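Local coordinates for uncharacterized hypothetical protein (Parabacteroides merdae, PDB 4EI0) that is of unknown function, belongs to the DUF4466 family and is built largely of antiparallel beta sheets, at residues Gly172-Ile177 with Val305-Tyr310; Met151-Asn156 with Arg243-Leu248. All coordinates share one frame; numbering follows the deposited sequence.

Contact 1: residues Gly172-Ile177 with Val305-Tyr310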
ATOM      1  N   GLY B 172     -38.877  -8.310  16.727  1.00 50.66           N
ATOM      2  CA  GLY B 172     -37.754  -7.977  15.850  1.00 51.35           C
ATOM      3  C   GLY B 172     -37.977  -6.872  14.853  1.00 54.44           C
ATOM      4  O   GLY B 172     -37.126  -6.669  14.010  1.00 51.50           O
ATOM      5  N   GLU B 173     -39.067  -6.112  14.971  1.00 53.94           N
ATOM      6  CA  GLU B 173     -39.409  -5.080  13.986  1.00 50.38           C
ATOM      7  C   GLU B 173     -39.684  -3.777  14.719  1.00 42.47           C
ATOM      8  O   GLU B 173     -40.675  -3.698  15.390  1.00 45.45           O
ATOM      9  CB  GLU B 173     -40.679  -5.459  13.228  1.00 49.62           C
ATOM     10  CG  GLU B 173     -40.534  -6.124  11.870  1.00 67.25           C
ATOM     11  CD  GLU B 173     -41.873  -6.193  11.115  1.00 71.01           C
ATOM     12  OE1 GLU B 173     -42.761  -6.966  11.516  1.00 63.37           O
ATOM     13  OE2 GLU B 173     -42.062  -5.450  10.135  1.00 62.07           O
ATOM     14  N   ALA B 174     -38.824  -2.759  14.578  1.00 45.10           N
ATOM     15  CA  ALA B 174     -38.967  -1.512  15.359  1.00 41.50           C
ATOM     16  C   ALA B 174     -40.327  -0.871  15.141  1.00 45.09           C
ATOM     17  O   ALA B 174     -40.935  -0.345  16.062  1.00 44.74           O
ATOM     18  CB  ALA B 174     -37.846  -0.528  15.015  1.00 42.29           C
ATOM     19  N   VAL B 175     -40.807  -0.949  13.916  1.00 39.23           N
ATOM     20  CA  VAL B 175     -42.166  -0.508  13.536  1.00 41.63           C
ATOM     21  C   VAL B 175     -42.575  -1.318  12.354  1.00 38.68           C
ATOM     22  O   VAL B 175     -41.689  -1.759  11.589  1.00 42.84           O
ATOM     23  CB  VAL B 175     -42.226   1.000  13.171  1.00 38.08           C
ATOM     24  CG1 VAL B 175     -41.586   1.287  11.829  1.00 42.77           C
ATOM     25  CG2 VAL B 175     -43.668   1.467  13.203  1.00 39.80           C
ATOM     26  N   HIS B 176     -43.874  -1.505  12.189  1.00 45.46           N
ATOM     27  CA  HIS B 176     -44.429  -2.086  10.965  1.00 46.58           C
ATOM     28  C   HIS B 176     -45.565  -1.235  10.514  1.00 46.17           C
ATOM     29  O   HIS B 176     -46.365  -0.823  11.327  1.00 48.38           O
ATOM     30  CB  HIS B 176     -44.886  -3.534  11.211  1.00 42.98           C
ATOM     31  CG  HIS B 176     -45.332  -4.254   9.945  1.00 51.91           C
ATOM     32  ND1 HIS B 176     -44.481  -4.949   9.152  1.00 54.36           N
ATOM     33  CD2 HIS B 176     -46.561  -4.281   9.314  1.00 53.72           C
ATOM     34  CE1 HIS B 176     -45.182  -5.455   8.106  1.00 47.70           C
ATOM     35  NE2 HIS B 176     -46.430  -5.017   8.191  1.00 54.89           N
ATOM     36  N   ILE B 177     -45.641  -0.953   9.215  1.00 44.99           N
ATOM     37  CA  ILE B 177     -46.719  -0.136   8.642  1.00 45.66           C
ATOM     38  C   ILE B 177     -47.714  -1.081   7.975  1.00 49.66           C
ATOM     39  O   ILE B 177     -47.393  -1.730   7.004  1.00 49.89           O
ATOM     40  CB  ILE B 177     -46.213   0.876   7.561  1.00 50.08           C
ATOM     41  CG1 ILE B 177     -44.933   1.636   7.992  1.00 51.15           C
ATOM     42  CG2 ILE B 177     -47.328   1.814   7.206  1.00 41.73           C
ATOM     43  CD1 ILE B 177     -45.034   2.372   9.304  1.00 47.68           C
ATOM     44  N   VAL B 305     -40.299   7.399   7.251  1.00 44.13           N
ATOM     45  CA  VAL B 305     -39.940   7.368   8.673  1.00 44.60           C
ATOM     46  C   VAL B 305     -38.856   6.338   8.910  1.00 46.97           C
ATOM     47  O   VAL B 305     -38.724   5.394   8.149  1.00 49.61           O
ATOM     48  CB  VAL B 305     -41.166   7.102   9.586  1.00 40.36           C
ATOM     49  CG1 VAL B 305     -42.298   8.082   9.316  1.00 43.21           C
ATOM     50  CG2 VAL B 305     -41.666   5.677   9.440  1.00 47.00           C
ATOM     51  N   SER B 306     -38.082   6.556   9.953  1.00 41.91           N
ATOM     52  CA  SER B 306     -37.141   5.600  10.497  1.00 48.06           C
ATOM     53  C   SER B 306     -37.333   5.541  12.023  1.00 46.34           C
ATOM     54  O   SER B 306     -37.589   6.551  12.639  1.00 41.68           O
ATOM     55  CB  SER B 306     -35.736   6.056  10.173  1.00 46.04           C
ATOM     56  OG  SER B 306     -35.586   6.177   8.762  1.00 51.57           O
ATOM     57  N   VAL B 307     -37.186   4.375  12.631  1.00 43.73           N
ATOM     58  CA  VAL B 307     -37.603   4.164  14.046  1.00 38.71           C
ATOM     59  C   VAL B 307     -36.572   3.351  14.775  1.00 37.55           C
ATOM     60  O   VAL B 307     -36.071   2.366  14.235  1.00 41.09           O
ATOM     61  CB  VAL B 307     -38.973   3.434  14.109  1.00 40.35           C
ATOM     62  CG1 VAL B 307     -39.409   3.101  15.542  1.00 33.93           C
ATOM     63  CG2 VAL B 307     -40.042   4.200  13.351  1.00 36.64           C
ATOM     64  N   LYS B 308     -36.203   3.800  15.968  1.00 40.97           N
ATOM     65  CA  LYS B 308     -35.546   2.994  16.970  1.00 43.59           C
ATOM     66  C   LYS B 308     -36.580   2.619  18.004  1.00 44.34           C
ATOM     67  O   LYS B 308     -37.422   3.446  18.367  1.00 42.47           O
ATOM     68  CB  LYS B 308     -34.426   3.734  17.630  1.00 37.59           C
ATOM     69  CG  LYS B 308     -33.145   3.707  16.823  1.00 44.78           C
ATOM     70  CD  LYS B 308     -32.049   4.575  17.396  1.00 46.10           C
ATOM     71  CE  LYS B 308     -30.693   4.365  16.706  1.00 41.52           C
ATOM     72  NZ  LYS B 308     -29.626   5.205  17.305  1.00 40.90           N
ATOM     73  N   ARG B 309     -36.564   1.354  18.420  1.00 35.96           N
ATOM     74  CA  ARG B 309     -37.509   0.857  19.489  1.00 38.78           C
ATOM     75  C   ARG B 309     -36.725   0.158  20.586  1.00 41.68           C
ATOM     76  O   ARG B 309     -35.711  -0.492  20.315  1.00 42.04           O
ATOM     77  CB  ARG B 309     -38.518  -0.088  18.867  1.00 45.96           C
ATOM     78  CG  ARG B 309     -39.599  -0.587  19.823  1.00 48.17           C
ATOM     79  CD  ARG B 309     -40.451  -1.706  19.256  1.00 41.52           C
ATOM     80  NE  ARG B 309     -39.693  -2.925  19.069  1.00 39.56           N
ATOM     81  CZ  ARG B 309     -40.190  -4.087  18.641  1.00 43.67           C
ATOM     82  NH1 ARG B 309     -41.477  -4.221  18.378  1.00 41.10           N
ATOM     83  NH2 ARG B 309     -39.369  -5.130  18.482  1.00 42.71           N
ATOM     84  N   TYR B 310     -37.180   0.297  21.832  1.00 40.48           N
ATOM     85  CA  TYR B 310     -36.514  -0.275  22.985  1.00 35.24           C
ATOM     86  C   TYR B 310     -37.593  -0.907  23.886  1.00 47.07           C
ATOM     87  O   TYR B 310     -38.572  -0.252  24.248  1.00 42.08           O
ATOM     88  CB  TYR B 310     -35.747   0.834  23.738  1.00 38.40           C
ATOM     89  CG  TYR B 310     -35.033   0.394  25.004  1.00 35.04           C
ATOM     90  CD1 TYR B 310     -33.782  -0.103  24.956  1.00 42.00           C
ATOM     91  CD2 TYR B 310     -35.664   0.455  26.235  1.00 42.91           C
ATOM     92  CE1 TYR B 310     -33.126  -0.520  26.110  1.00 49.55           C
ATOM     93  CE2 TYR B 310     -35.039   0.043  27.386  1.00 53.37           C
ATOM     94  CZ  TYR B 310     -33.761  -0.471  27.308  1.00 45.58           C
ATOM     95  OH  TYR B 310     -33.102  -0.873  28.436  1.00 49.02           O
TER
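Ala174 and Arg309 bring the two backbones together, their CA atoms 5.0 Å apart. Residues 305-310 form a regular strand, whereas 172-175 are a loop that becomes a strand only at His176, so the two meet through side chains and not as paired strands. Val307 points at the loop, and its CG2 meets CG1 of Val175 at 3.6 Å, the two branched side chains lying roughly perpendicular. Val307 CG1, anti to the backbone N (chi1 176°), lies 4.0 Å from Ala174 CB. The small methyl of Ala174 suits this place, since it fits between Val307 and Arg309 and lets the chains approach closely. The Arg309 chain runs past Ala174, with Arg309 CD 3.5 Å from Ala174 O, then bends at chi3 (67°) and turns one guanidinium face to the loop. Glu173 O lies over that face, 3.1 Å from Arg309 NH1, at an angle too poor for a hydrogen bond. The N-H groups serve other partners: Phe168 O, Asn170 O and the carboxylate of Asp152. Within segment 172-177, His176 ND1 donates in its ring plane to the syn lone pair of Glu173 OE2 (2.7 Å), tying loop to strand. Strand 302-311 runs between strands 152-159 and 289-299; Val307 also packs on Ala291 and Val293, Val175 touches Leu157 of strand 152-159 and loop residue Phe168, and the loop leads into strand 176-178, at the edge of a second antiparallel sheet.

Contact 2: residues Met151-Asn156 with Arg243-Leu248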
HETATM    1  N   MSE B 151     -31.792  -2.453  21.343  1.00 40.63           N
HETATM    2  CA  MSE B 151     -32.695  -1.756  20.431  1.00 39.42           C
HETATM    3  C   MSE B 151     -32.929  -2.526  19.145  1.00 40.74           C
HETATM    4  O   MSE B 151     -32.102  -3.335  18.722  1.00 42.89           O
HETATM    5  CB  MSE B 151     -32.154  -0.372  20.077  1.00 42.23           C
HETATM    6  CG  MSE B 151     -32.178   0.614  21.192  1.00 44.26           C
HETATM    7 SE   MSE B 151     -31.513   2.395  20.677  0.75 43.58          SE
HETATM    8  CE  MSE B 151     -29.675   1.811  20.144  1.00 46.57           C
ATOM      9  N   ASP B 152     -34.090  -2.272  18.558  1.00 39.74           N
ATOM     10  CA  ASP B 152     -34.399  -2.583  17.172  1.00 41.36           C
ATOM     11  C   ASP B 152     -34.422  -1.306  16.390  1.00 40.83           C
ATOM     12  O   ASP B 152     -34.737  -0.238  16.943  1.00 43.61           O
ATOM     13  CB  ASP B 152     -35.771  -3.223  17.057  1.00 45.17           C
ATOM     14  CG  ASP B 152     -35.768  -4.707  17.421  1.00 52.25           C
ATOM     15  OD1 ASP B 152     -35.059  -5.477  16.756  1.00 46.43           O
ATOM     16  OD2 ASP B 152     -36.490  -5.106  18.369  1.00 51.53           O
HETATM   17  N   MSE B 153     -34.104  -1.393  15.104  1.00 43.07           N
HETATM   18  CA  MSE B 153     -34.153  -0.249  14.227  1.00 44.20           C
HETATM   19  C   MSE B 153     -34.698  -0.599  12.838  1.00 50.46           C
HETATM   20  O   MSE B 153     -34.319  -1.613  12.257  1.00 45.73           O
HETATM   21  CB  MSE B 153     -32.725   0.325  14.123  1.00 39.19           C
HETATM   22  CG  MSE B 153     -32.651   1.344  13.079  1.00 47.72           C
HETATM   23 SE   MSE B 153     -30.962   2.351  13.174  0.75 51.84          SE
HETATM   24  CE  MSE B 153     -29.619   0.909  12.840  1.00 42.58           C
ATOM     25  N   ALA B 154     -35.564   0.247  12.292  1.00 42.91           N
ATOM     26  CA  ALA B 154     -36.152   0.049  10.940  1.00 42.36           C
ATOM     27  C   ALA B 154     -36.021   1.395  10.239  1.00 50.02           C
ATOM     28  O   ALA B 154     -36.422   2.421  10.806  1.00 48.53           O
ATOM     29  CB  ALA B 154     -37.607  -0.360  11.074  1.00 42.20           C
ATOM     30  N   LYS B 155     -35.458   1.429   9.031  1.00 40.11           N
ATOM     31  CA  LYS B 155     -35.176   2.673   8.358  1.00 48.40           C
ATOM     32  C   LYS B 155     -35.928   2.817   7.059  1.00 54.66           C
ATOM     33  O   LYS B 155     -36.251   1.842   6.410  1.00 49.95           O
ATOM     34  CB  LYS B 155     -33.693   2.808   8.056  1.00 55.59           C
ATOM     35  CG  LYS B 155     -32.816   2.880   9.273  1.00 53.08           C
ATOM     36  CD  LYS B 155     -31.354   2.804   8.873  1.00 58.30           C
ATOM     37  CE  LYS B 155     -30.961   4.045   8.063  1.00 72.83           C
ATOM     38  NZ  LYS B 155     -29.483   4.199   7.997  1.00 78.58           N
ATOM     39  N   ASN B 156     -36.225   4.064   6.726  1.00 51.20           N
ATOM     40  CA  ASN B 156     -36.788   4.456   5.450  1.00 53.33           C
ATOM     41  C   ASN B 156     -38.016   3.699   5.063  1.00 56.32           C
ATOM     42  O   ASN B 156     -38.093   3.154   3.981  1.00 56.50           O
ATOM     43  CB  ASN B 156     -35.699   4.384   4.373  1.00 66.17           C
ATOM     44  CG  ASN B 156     -34.485   5.223   4.740  1.00 59.30           C
ATOM     45  OD1 ASN B 156     -33.363   4.710   4.822  1.00 65.39           O
ATOM     46  ND2 ASN B 156     -34.710   6.491   5.045  1.00 58.84           N
ATOM     47  N   ARG B 243     -27.748   9.775  14.018  1.00 52.79           N
ATOM     48  CA  ARG B 243     -26.870   9.511  12.861  1.00 55.78           C
ATOM     49  C   ARG B 243     -27.256   8.199  12.154  1.00 50.59           C
ATOM     50  O   ARG B 243     -27.181   8.097  10.927  1.00 60.98           O
ATOM     51  CB  ARG B 243     -25.396   9.454  13.313  1.00 59.13           C
ATOM     52  CG  ARG B 243     -24.344  10.074  12.391  1.00 73.15           C
ATOM     53  CD  ARG B 243     -24.587   9.804  10.912  1.00 90.04           C
ATOM     54  NE  ARG B 243     -23.410  10.102  10.090  1.00118.22           N
ATOM     55  CZ  ARG B 243     -23.241   9.699   8.827  1.00128.70           C
ATOM     56  NH1 ARG B 243     -24.149   8.940   8.210  1.00122.98           N
ATOM     57  NH2 ARG B 243     -22.136  10.044   8.179  1.00131.08           N
ATOM     58  N   GLN B 244     -27.732   7.227  12.915  1.00 48.34           N
ATOM     59  CA  GLN B 244     -28.151   5.950  12.327  1.00 45.63           C
ATOM     60  C   GLN B 244     -29.473   6.079  11.632  1.00 48.89           C
ATOM     61  O   GLN B 244     -29.711   5.453  10.624  1.00 47.70           O
ATOM     62  CB  GLN B 244     -28.188   4.846  13.405  1.00 51.80           C
ATOM     63  CG  GLN B 244     -26.814   4.551  13.920  1.00 52.60           C
ATOM     64  CD  GLN B 244     -26.757   3.682  15.159  1.00 51.09           C
ATOM     65  OE1 GLN B 244     -27.451   3.918  16.154  1.00 47.32           O
ATOM     66  NE2 GLN B 244     -25.805   2.759  15.167  1.00 44.44           N
ATOM     67  N   LEU B 245     -30.380   6.882  12.178  1.00 49.69           N
ATOM     68  CA  LEU B 245     -31.694   6.998  11.555  1.00 47.86           C
ATOM     69  C   LEU B 245     -31.748   7.958  10.359  1.00 51.99           C
ATOM     70  O   LEU B 245     -32.620   7.813   9.509  1.00 45.76           O
ATOM     71  CB  LEU B 245     -32.746   7.425  12.604  1.00 48.23           C
ATOM     72  CG  LEU B 245     -33.056   6.443  13.740  1.00 43.30           C
ATOM     73  CD1 LEU B 245     -33.934   7.166  14.727  1.00 47.95           C
ATOM     74  CD2 LEU B 245     -33.732   5.209  13.220  1.00 37.90           C
ATOM     75  N   SER B 246     -30.875   8.959  10.329  1.00 51.48           N
ATOM     76  CA  SER B 246     -30.978  10.044   9.346  1.00 63.25           C
ATOM     77  C   SER B 246     -29.810  10.130   8.374  1.00 71.39           C
ATOM     78  O   SER B 246     -29.897  10.831   7.360  1.00 86.69           O
ATOM     79  CB  SER B 246     -31.078  11.376  10.072  1.00 55.05           C
ATOM     80  OG  SER B 246     -29.778  11.796  10.390  1.00 73.67           O
ATOM     81  N   ASP B 247     -28.716   9.438   8.673  1.00 70.92           N
ATOM     82  CA  ASP B 247     -27.543   9.469   7.795  1.00102.97           C
ATOM     83  C   ASP B 247     -27.106  10.918   7.454  1.00 95.95           C
ATOM     84  O   ASP B 247     -26.748  11.208   6.325  1.00101.49           O
ATOM     85  CB  ASP B 247     -27.793   8.663   6.495  1.00 90.80           C
ATOM     86  CG  ASP B 247     -27.900   7.171   6.730  1.00103.66           C
ATOM     87  OD1 ASP B 247     -26.903   6.450   6.499  1.00115.74           O
ATOM     88  OD2 ASP B 247     -28.987   6.712   7.126  1.00 86.41           O
ATOM     89  N   LEU B 248     -27.179  11.821   8.432  1.00101.85           N
ATOM     90  CA  LEU B 248     -26.584  13.163   8.309  1.00 79.08           C
ATOM     91  C   LEU B 248     -25.529  13.328   9.397  1.00 91.78           C
ATOM     92  O   LEU B 248     -25.763  13.009  10.550  1.00 70.89           O
ATOM     93  CB  LEU B 248     -27.648  14.285   8.371  1.00 85.83           C
ATOM     94  CG  LEU B 248     -29.029  14.024   7.719  1.00100.13           C
ATOM     95  CD1 LEU B 248     -29.907  15.265   7.853  1.00 73.00           C
ATOM     96  CD2 LEU B 248     -28.945  13.544   6.258  1.00 89.32           C
TER
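Met153, a selenomethionine, is the first residue of 151-156 to pack closely on the short helix 243-246. Its CG is anti to the backbone N (chi1 170°), which extends the chain toward the helix and sets Met153 SE 3.7 Å from Gln244 CB and 4.0 Å from Leu245 CD2. Met153 runs antiparallel alongside Leu245 and roughly perpendicular to Gln244; the unbranched, flexible chain, here a selenoether, suits this uneven surface. Two residues on, Lys155 points to the same side, as alternation in a strand requires. Bent at chi3 (66°), it carries Lys155 NZ to two acceptors: Asp247 OD2 at 2.7 Å, a salt bridge through the syn lone pair, and Gln244 O at 2.9 Å, approached almost straight on (C=O...N 163°). The ammonium thus links a carbonyl of the helix to the carboxylate just beyond its end, where Asp247 has left helical geometry with positive phi. The amide of Gln244 is engaged by Lys308 and Pro29 O. Strand 152-159 is an outermost strand of its sheet, paired with 302-311, and the helix lies across one face, where Leu245 also rests on Lys308 and on Tyr292 of strand 289-299.

In the fold
Contacts 1 and 2 meet in a single sheet, their centres about 9 Å apart, because strands 302-311 and 152-159 are neighbours in it. Val307 N lies 2.8 Å from Ala154 O, a probable backbone hydrogen bond of that pairing. Alternating side chains serve the two contacts: Val307 and Arg309 point to the loop of contact 1, whereas Lys308 points away from it and places Lys308 NZ 2.8 Å from Gln244 OE1 of contact 2, probably hydrogen-bonded. Asp152 belongs to segment 151-156 and so ties that strand to contact 1. Loop 172-175 and helix 243-246 therefore pack against opposite faces of the sheet.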